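Local coordinates for Serine/threonine-protein kinase-like protein ACR4 (Arabidopsis thaliana, PDB 7A0J) that acts as a plant membrane receptor kinase that controls formative cell divisions in root meristems in response to the CLE40 peptide, this chain being its extracellular propeller domain, at residues 47-52 against 59-64; 66-71 against 89-94. One frame throughout, in Å; residues are numbered along the deposited sequence. Where two conformers were deposited one is given.

Contact 1: residues 47-52 against 59-64; sequences QFIGLT and CGLLML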
ATOM      1  N   GLN A  47     -15.291  -6.771   8.871  1.00 43.33           N
ATOM      2  CA  GLN A  47     -14.961  -5.322   8.850  1.00 43.33           C
ATOM      3  C   GLN A  47     -13.437  -5.158   8.860  1.00 41.41           C
ATOM      4  O   GLN A  47     -12.753  -5.972   9.514  1.00 40.65           O
ATOM      5  CB  GLN A  47     -15.630  -4.610  10.025  1.00 46.55           C
ATOM      6  CG  GLN A  47     -17.149  -4.589   9.917  1.00 48.86           C
ATOM      7  CD  GLN A  47     -17.818  -4.212  11.214  1.00 52.37           C
ATOM      8  OE1 GLN A  47     -18.474  -3.179  11.319  1.00 54.73           O
ATOM      9  NE2 GLN A  47     -17.652  -5.054  12.221  1.00 53.37           N
ATOM     10  N   PHE A  48     -12.940  -4.153   8.134  1.00 40.30           N
ATOM     11  CA  PHE A  48     -11.498  -3.845   7.959  1.00 38.90           C
ATOM     12  C   PHE A  48     -11.258  -2.357   8.231  1.00 40.09           C
ATOM     13  O   PHE A  48     -12.162  -1.539   7.975  1.00 41.46           O
ATOM     14  CB  PHE A  48     -11.038  -4.216   6.549  1.00 36.79           C
ATOM     15  CG  PHE A  48     -11.144  -5.684   6.223  1.00 35.80           C
ATOM     16  CD1 PHE A  48     -12.311  -6.210   5.688  1.00 35.87           C
ATOM     17  CD2 PHE A  48     -10.079  -6.540   6.456  1.00 35.06           C
ATOM     18  CE1 PHE A  48     -12.406  -7.560   5.389  1.00 35.41           C
ATOM     19  CE2 PHE A  48     -10.176  -7.891   6.156  1.00 34.67           C
ATOM     20  CZ  PHE A  48     -11.340  -8.399   5.625  1.00 34.82           C
ATOM     21  N   ILE A  49     -10.065  -2.024   8.728  1.00 40.05           N
ATOM     22  CA  ILE A  49      -9.624  -0.617   8.971  1.00 41.30           C
ATOM     23  C   ILE A  49      -8.595  -0.212   7.907  1.00 39.28           C
ATOM     24  O   ILE A  49      -8.299   0.989   7.817  1.00 40.22           O
ATOM     25  CB  ILE A  49      -9.111  -0.429  10.416  1.00 43.55           C
ATOM     26  CG1 ILE A  49      -8.012  -1.424  10.802  1.00 42.92           C
ATOM     27  CG2 ILE A  49     -10.277  -0.483  11.391  1.00 45.88           C
ATOM     28  CD1 ILE A  49      -7.577  -1.324  12.249  1.00 45.15           C
ATOM     29  N   GLY A  50      -8.110  -1.162   7.100  1.00 37.11           N
ATOM     30  CA  GLY A  50      -7.150  -0.897   6.013  1.00 35.66           C
ATOM     31  C   GLY A  50      -7.030  -2.068   5.054  1.00 33.87           C
ATOM     32  O   GLY A  50      -7.334  -3.204   5.468  1.00 33.42           O
ATOM     33  N   LEU A  51      -6.604  -1.796   3.817  1.00 32.95           N
ATOM     34  CA  LEU A  51      -6.432  -2.803   2.735  1.00 31.80           C
ATOM     35  C   LEU A  51      -5.058  -2.625   2.079  1.00 31.45           C
ATOM     36  O   LEU A  51      -4.545  -1.486   2.061  1.00 31.84           O
ATOM     37  CB  LEU A  51      -7.550  -2.632   1.703  1.00 31.78           C
ATOM     38  CG  LEU A  51      -8.974  -2.852   2.216  1.00 32.65           C
ATOM     39  CD1 LEU A  51      -9.994  -2.334   1.212  1.00 33.25           C
ATOM     40  CD2 LEU A  51      -9.223  -4.320   2.521  1.00 32.10           C
ATOM     41  N   THR A  52      -4.498  -3.721   1.558  1.00 30.68           N
ATOM     42  CA  THR A  52      -3.230  -3.758   0.782  1.00 30.77           C
ATOM     43  C   THR A  52      -3.240  -5.010  -0.102  1.00 30.52           C
ATOM     44  O   THR A  52      -3.589  -6.091   0.413  1.00 30.45           O
ATOM     45  CB  THR A  52      -2.014  -3.683   1.716  1.00 31.75           C
ATOM     46  OG1 THR A  52      -0.837  -3.618   0.913  1.00 32.48           O
ATOM     47  CG2 THR A  52      -1.919  -4.850   2.675  1.00 31.85           C
ATOM     48  N   CYS A  59      -5.301  -8.267   0.885  1.00 31.29           N
ATOM     49  CA  CYS A  59      -5.261  -8.409   2.367  0.74 32.12           C
ATOM     50  C   CYS A  59      -5.842  -7.155   3.023  1.00 32.23           C
ATOM     51  O   CYS A  59      -5.862  -6.093   2.374  1.00 32.27           O
ATOM     52  CB  CYS A  59      -3.858  -8.663   2.909  0.74 33.19           C
ATOM     53  SG  CYS A  59      -2.987 -10.035   2.110  0.74 34.19           S
ATOM     54  N   GLY A  60      -6.312  -7.316   4.258  1.00 32.85           N
ATOM     55  CA  GLY A  60      -6.849  -6.230   5.093  1.00 33.40           C
ATOM     56  C   GLY A  60      -6.492  -6.440   6.552  1.00 34.26           C
ATOM     57  O   GLY A  60      -6.237  -7.599   6.938  1.00 34.44           O
ATOM     58  N   LEU A  61      -6.445  -5.355   7.324  1.00 34.97           N
ATOM     59  CA  LEU A  61      -6.342  -5.398   8.805  1.00 36.46           C
ATOM     60  C   LEU A  61      -7.763  -5.470   9.371  1.00 37.34           C
ATOM     61  O   LEU A  61      -8.514  -4.493   9.186  1.00 37.70           O
ATOM     62  CB  LEU A  61      -5.592  -4.156   9.295  1.00 37.47           C
ATOM     63  CG  LEU A  61      -5.345  -4.079  10.802  1.00 39.48           C
ATOM     64  CD1 LEU A  61      -4.665  -5.341  11.311  1.00 39.75           C
ATOM     65  CD2 LEU A  61      -4.519  -2.850  11.148  1.00 40.65           C
ATOM     66  N   LEU A  62      -8.123  -6.599   9.993  1.00 38.08           N
ATOM     67  CA  LEU A  62      -9.464  -6.840  10.594  1.00 39.60           C
ATOM     68  C   LEU A  62      -9.699  -5.831  11.724  1.00 42.03           C
ATOM     69  O   LEU A  62      -8.780  -5.632  12.537  1.00 42.70           O
ATOM     70  CB  LEU A  62      -9.544  -8.279  11.113  1.00 40.11           C
ATOM     71  CG  LEU A  62      -9.642  -9.367  10.045  1.00 38.59           C
ATOM     72  CD1 LEU A  62      -9.400 -10.744  10.648  1.00 39.55           C
ATOM     73  CD2 LEU A  62     -10.992  -9.322   9.345  1.00 38.34           C
ATOM     74  N   MET A  63     -10.892  -5.234  11.765  1.00 43.62           N
ATOM     75  CA  MET A  63     -11.256  -4.134  12.699  1.00 46.45           C
ATOM     76  C   MET A  63     -11.327  -4.661  14.138  1.00 48.52           C
ATOM     77  O   MET A  63     -10.918  -3.918  15.048  1.00 50.18           O
ATOM     78  CB  MET A  63     -12.606  -3.522  12.315  1.00 48.18           C
ATOM     79  CG  MET A  63     -12.945  -2.264  13.090  1.00 51.45           C
ATOM     80  SD  MET A  63     -14.476  -1.503  12.507  1.00 54.12           S
ATOM     81  CE  MET A  63     -15.684  -2.602  13.246  1.00 56.05           C
ATOM     82  N   LEU A  64     -11.825  -5.886  14.339  1.00 48.51           N
ATOM     83  CA  LEU A  64     -12.095  -6.458  15.688  1.00 51.11           C
ATOM     84  C   LEU A  64     -10.842  -7.158  16.230  1.00 50.61           C
ATOM     85  O   LEU A  64     -10.401  -6.788  17.334  1.00 52.96           O
ATOM     86  CB  LEU A  64     -13.285  -7.419  15.600  1.00 51.91           C
ATOM     87  CG  LEU A  64     -14.602  -6.796  15.133  1.00 52.87           C
ATOM     88  CD1 LEU A  64     -15.707  -7.839  15.075  1.00 53.98           C
ATOM     89  CD2 LEU A  64     -15.014  -5.640  16.033  1.00 55.97           C
TER
HETATM   90  O   HOH W   1     -13.384  -7.440  11.885  1.00 40.60           O

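Contact 2: residues 66-71 against 89-94; sequences HQPYCW and AEYLEV. With EDO (1,2-ethanediol), chain G.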
ATOM      1  N   HIS A  66      -7.752  -7.288  14.827  1.00 44.92           N
ATOM      2  CA  HIS A  66      -6.526  -6.517  14.477  1.00 44.05           C
ATOM      3  C   HIS A  66      -5.457  -7.461  13.908  1.00 42.57           C
ATOM      4  O   HIS A  66      -4.259  -7.217  14.149  1.00 42.87           O
ATOM      5  CB  HIS A  66      -6.023  -5.715  15.691  1.00 46.51           C
ATOM      6  CG  HIS A  66      -6.977  -4.667  16.158  1.00 48.11           C
ATOM      7  ND1 HIS A  66      -7.228  -4.439  17.497  1.00 51.53           N
ATOM      8  CD2 HIS A  66      -7.740  -3.787  15.475  1.00 47.47           C
ATOM      9  CE1 HIS A  66      -8.102  -3.460  17.619  1.00 52.67           C
ATOM     10  NE2 HIS A  66      -8.433  -3.044  16.392  1.00 50.35           N
ATOM     11  N   GLN A  67      -5.881  -8.494  13.171  1.00 40.99           N
ATOM     12  CA  GLN A  67      -4.983  -9.477  12.509  1.00 39.95           C
ATOM     13  C   GLN A  67      -5.074  -9.287  10.998  1.00 37.67           C
ATOM     14  O   GLN A  67      -6.119  -8.893  10.484  1.00 36.83           O
ATOM     15  CB  GLN A  67      -5.355 -10.905  12.914  1.00 40.62           C
ATOM     16  CG  GLN A  67      -5.149 -11.182  14.396  1.00 43.18           C
ATOM     17  CD  GLN A  67      -5.272 -12.644  14.751  1.00 44.28           C
ATOM     18  OE1 GLN A  67      -6.008 -13.402  14.121  1.00 43.22           O
ATOM     19  NE2 GLN A  67      -4.548 -13.050  15.782  1.00 46.26           N
ATOM     20  N   PRO A  68      -3.985  -9.554  10.242  1.00 37.08           N
ATOM     21  CA  PRO A  68      -4.063  -9.585   8.784  1.00 35.46           C
ATOM     22  C   PRO A  68      -4.993 -10.717   8.323  1.00 35.07           C
ATOM     23  O   PRO A  68      -5.016 -11.757   8.959  1.00 36.14           O
ATOM     24  CB  PRO A  68      -2.619  -9.806   8.306  1.00 35.76           C
ATOM     25  CG  PRO A  68      -1.858 -10.294   9.527  1.00 37.77           C
ATOM     26  CD  PRO A  68      -2.633  -9.832  10.744  1.00 38.53           C
ATOM     27  N   TYR A  69      -5.757 -10.471   7.256  1.00 33.92           N
ATOM     28  CA  TYR A  69      -6.674 -11.450   6.617  1.00 33.72           C
ATOM     29  C   TYR A  69      -6.631 -11.248   5.100  1.00 32.62           C
ATOM     30  O   TYR A  69      -7.055 -10.173   4.626  1.00 31.86           O
ATOM     31  CB  TYR A  69      -8.099 -11.295   7.152  1.00 34.23           C
ATOM     32  CG  TYR A  69      -9.054 -12.370   6.699  1.00 34.40           C
ATOM     33  CD1 TYR A  69      -9.163 -13.565   7.393  1.00 35.90           C
ATOM     34  CD2 TYR A  69      -9.842 -12.204   5.570  1.00 33.63           C
ATOM     35  CE1 TYR A  69     -10.034 -14.564   6.985  1.00 36.22           C
ATOM     36  CE2 TYR A  69     -10.720 -13.192   5.150  1.00 34.09           C
ATOM     37  CZ  TYR A  69     -10.817 -14.376   5.860  1.00 35.27           C
ATOM     38  OH  TYR A  69     -11.678 -15.356   5.462  1.00 36.35           O
ATOM     39  N   CYS A  70      -6.116 -12.246   4.377  1.00 32.70           N
ATOM     40  CA  CYS A  70      -5.945 -12.224   2.901  1.00 32.35           C
ATOM     41  C   CYS A  70      -6.973 -13.149   2.242  1.00 31.95           C
ATOM     42  O   CYS A  70      -7.337 -14.174   2.850  1.00 32.45           O
ATOM     43  CB  CYS A  70      -4.532 -12.632   2.504  1.00 33.48           C
ATOM     44  SG  CYS A  70      -3.250 -11.650   3.324  1.00 35.03           S
ATOM     45  N   TRP A  71      -7.423 -12.785   1.040  1.00 31.30           N
ATOM     46  CA  TRP A  71      -8.294 -13.628   0.181  1.00 31.46           C
ATOM     47  C   TRP A  71      -7.832 -13.520  -1.275  1.00 31.54           C
ATOM     48  O   TRP A  71      -7.159 -12.523  -1.623  1.00 31.02           O
ATOM     49  CB  TRP A  71      -9.772 -13.269   0.371  1.00 31.20           C
ATOM     50  CG  TRP A  71     -10.161 -11.878  -0.028  1.00 30.55           C
ATOM     51  CD1 TRP A  71     -10.750 -11.502  -1.198  1.00 30.41           C
ATOM     52  CD2 TRP A  71     -10.055 -10.685   0.767  1.00 30.41           C
ATOM     53  NE1 TRP A  71     -10.998 -10.157  -1.199  1.00 30.16           N
ATOM     54  CE2 TRP A  71     -10.581  -9.627  -0.007  1.00 30.25           C
ATOM     55  CE3 TRP A  71      -9.557 -10.400   2.045  1.00 30.68           C
ATOM     56  CZ2 TRP A  71     -10.618  -8.312   0.455  1.00 30.37           C
ATOM     57  CZ3 TRP A  71      -9.599  -9.102   2.503  1.00 30.73           C
ATOM     58  CH2 TRP A  71     -10.120  -8.074   1.716  1.00 30.57           C
ATOM     59  N   ALA A  89      -2.469 -12.153  18.904  1.00 51.27           N
ATOM     60  CA  ALA A  89      -1.540 -11.123  18.379  1.00 50.73           C
ATOM     61  C   ALA A  89      -2.339 -10.056  17.624  1.00 49.45           C
ATOM     62  O   ALA A  89      -3.214 -10.433  16.821  1.00 48.17           O
ATOM     63  CB  ALA A  89      -0.498 -11.755  17.488  1.00 49.65           C
ATOM     64  N   GLU A  90      -2.048  -8.778  17.886  1.00 50.15           N
ATOM     65  CA  GLU A  90      -2.702  -7.605  17.246  1.00 49.47           C
ATOM     66  C   GLU A  90      -1.668  -6.836  16.419  1.00 48.58           C
ATOM     67  O   GLU A  90      -0.476  -6.855  16.787  1.00 49.39           O
ATOM     68  CB  GLU A  90      -3.323  -6.694  18.303  1.00 52.00           C
ATOM     69  CG  GLU A  90      -4.352  -7.390  19.170  1.00 53.39           C
ATOM     70  CD  GLU A  90      -5.075  -6.462  20.129  1.00 56.30           C
ATOM     71  OE1 GLU A  90      -5.107  -6.771  21.334  1.00 58.92           O
ATOM     72  OE2 GLU A  90      -5.603  -5.434  19.666  1.00 56.57           O
ATOM     73  N   TYR A  91      -2.124  -6.180  15.349  1.00 47.20           N
ATOM     74  CA  TYR A  91      -1.288  -5.434  14.374  1.00 46.21           C
ATOM     75  C   TYR A  91      -1.888  -4.042  14.151  1.00 46.46           C
ATOM     76  O   TYR A  91      -3.126  -3.897  14.213  1.00 46.46           O
ATOM     77  CB  TYR A  91      -1.156  -6.241  13.078  1.00 44.21           C
ATOM     78  CG  TYR A  91      -0.355  -7.508  13.238  1.00 44.41           C
ATOM     79  CD1 TYR A  91      -0.935  -8.666  13.729  1.00 44.54           C
ATOM     80  CD2 TYR A  91       0.997  -7.543  12.932  1.00 44.76           C
ATOM     81  CE1 TYR A  91      -0.201  -9.828  13.900  1.00 44.88           C
ATOM     82  CE2 TYR A  91       1.747  -8.696  13.095  1.00 45.24           C
ATOM     83  CZ  TYR A  91       1.146  -9.844  13.581  1.00 45.29           C
ATOM     84  OH  TYR A  91       1.875 -10.987  13.744  1.00 46.10           O
ATOM     85  N   LEU A  92      -1.022  -3.050  13.920  1.00 46.90           N
ATOM     86  CA  LEU A  92      -1.399  -1.628  13.688  1.00 47.56           C
ATOM     87  C   LEU A  92      -1.551  -1.377  12.183  1.00 45.36           C
ATOM     88  O   LEU A  92      -2.440  -0.589  11.806  1.00 45.26           O
ATOM     89  CB  LEU A  92      -0.321  -0.719  14.287  1.00 49.79           C
ATOM     90  CG  LEU A  92      -0.098  -0.860  15.791  1.00 52.45           C
ATOM     91  CD1 LEU A  92       1.085  -0.018  16.245  1.00 54.73           C
ATOM     92  CD2 LEU A  92      -1.351  -0.480  16.566  1.00 54.16           C
ATOM     93  N   GLU A  93      -0.701  -2.009  11.367  1.00 43.91           N
ATOM     94  CA  GLU A  93      -0.646  -1.817   9.893  1.00 42.30           C
ATOM     95  C   GLU A  93      -0.310  -3.141   9.201  1.00 40.84           C
ATOM     96  O   GLU A  93       0.285  -4.022   9.849  1.00 41.29           O
ATOM     97  CB  GLU A  93       0.416  -0.783   9.515  1.00 43.06           C
ATOM     98  CG  GLU A  93       0.194   0.583  10.137  1.00 44.85           C
ATOM     99  CD  GLU A  93       1.188   1.640   9.692  1.00 45.76           C
ATOM    100  OE1 GLU A  93       1.719   1.519   8.568  1.00 44.70           O
ATOM    101  OE2 GLU A  93       1.433   2.581  10.471  1.00 47.82           O
ATOM    102  N   VAL A  94      -0.685  -3.251   7.925  1.00 39.61           N
ATOM    103  CA  VAL A  94      -0.268  -4.341   6.996  1.00 38.71           C
ATOM    104  C   VAL A  94       0.139  -3.692   5.671  1.00 38.05           C
ATOM    105  O   VAL A  94      -0.527  -2.725   5.259  1.00 37.88           O
ATOM    106  CB  VAL A  94      -1.379  -5.394   6.803  1.00 38.22           C
ATOM    107  CG1 VAL A  94      -1.622  -6.190   8.077  1.00 38.92           C
ATOM    108  CG2 VAL A  94      -2.680  -4.782   6.303  1.00 37.97           C
TER
HETATM  109  C1  EDO G 401     -15.185 -15.682   4.133  1.00 57.36           C
HETATM  110  O1  EDO G 401     -14.947 -15.390   5.493  1.00 58.24           O
HETATM  111  C2  EDO G 401     -14.423 -14.810   3.206  1.00 56.98           C
HETATM  112  O2  EDO G 401     -13.019 -14.922   3.345  1.00 55.75           O

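Contact 1: residues 47-52 against 59-64
Phe-48 and Leu-62 run side by side, both pointing the same way, and they touch where CE2 of the ring meets Leu-62 CD2 at 3.6 Å. The Phe-48 ring also extends over the neighbouring strand, where its CD2 packs against the bare CA of Gly-60 at 3.5 Å. The Trp-71 ring meets that of Phe-48 with the planes at about 45°. Around these residues the backbones pair as a beta hairpin, strands 48-53 and 57-62, the first two of a three-stranded antiparallel blade in a beta-propeller. Thr-52 and Cys-59 form a hydrogen-bonded pair at one end, while the chain turns a corner at Ile-49. There Ile-49 N reaches Leu-61 O at 3.0 Å, almost in line with the carbonyl. Ile-49 uses both branches: CG1 is wedged between its backbone N and carbonyl carbon (chi1 54°) and carries CD1 to Leu-61 CD2 at 3.6 Å, whereas CG2 meets Met-63 CG, the two side chains crossing at about a right angle. Met-63 starts extended, then bends at chi3 (76°), bringing CE 3.8 Å from Gln-47 CB. Gln-47 O takes the Met-63 N hydrogen from above its carbonyl plane, at 3.0 Å, and a second hydrogen from a water that also accepts from Leu-64 N.

Contact 2: residues 66-71 against 89-94
His-66 and Glu-90 meet through a hydrogen bond from ND1 to OE2, 2.9 Å long and fairly straight at 161°. Following the histidine outward, CB packs against Glu-90 CB at 3.9 Å and also lies near the carbonyl oxygen of Tyr-91. CG is set beside the backbone N by a chi1 of -64°, and from there the ring presents its ND1 edge to the carboxylate. OE2 lies close to the ring plane, and ring and carboxylate are only 13° apart in tilt, although the nitrogen comes to the anti side of OE2. CE1, next along the ring, is also near OE2 but farther from it than ND1. The extended Glu-90 side chain brings the carboxylate to this edge.

Next to this pair, the main chain adds its own grip: Tyr-91 N donates to His-66 O at 2.7 Å, in the carbonyl plane. That same oxygen lies at the edge of the Tyr-91 ring. Gln-67 reaches out with an extended chain, and its NE2 meets a lone pair of Ala-89 O at 3.1 Å, amide and carbonyl nearly sharing a plane.

Pro-68 brings the apolar part. Its CD comes to 3.6 Å from Tyr-91 CD1, the two rings crossing obliquely, and its CB touches Val-94 CG1 at 3.8 Å. The phenol of Tyr-91 is held elsewhere, by Asp-124. Tyr-69 points away from 89-94, and its OH shares a 2.5 Å hydrogen bond with O2 of 1,2-ethanediol, probably from the crystallisation liquor. In the propeller this contact joins the outer strand of one blade, 68-72, to the chain entering the next, 91-96.

Three hydrogen bonds, one between side chains, thus tie the blades at this edge, and the nearby carboxylate would probably favour a protonated His-66, an effect that the long, weak ion pair of Glu-90 with Lys-106 may temper.

In the fold
Contact 1 lies within one blade and contact 2 runs from that blade to the next, their centres about 7 Å apart. They share the three-stranded sheet: strand 57-62 of contact 1 lies beside strand 68-72 of contact 2, and the Cys-59 to Cys-70 disulfide and a probable backbone hydrogen bond from Tyr-69 N to Gly-60 O link the two. Both are partly buried, but the centre of contact 1 is about 12 Å from the chain's centre and that of contact 2 about 14 Å. Contact 1 rests on regular backbone pairing with apolar side chains, whereas contact 2 has no strand pairing between its segments and relies on one backbone and two side-chain-donated hydrogen bonds beside a small apolar patch. Leu-61 joins them physically, its methyls packing on carbonyl oxygens of His-66 and Leu-92.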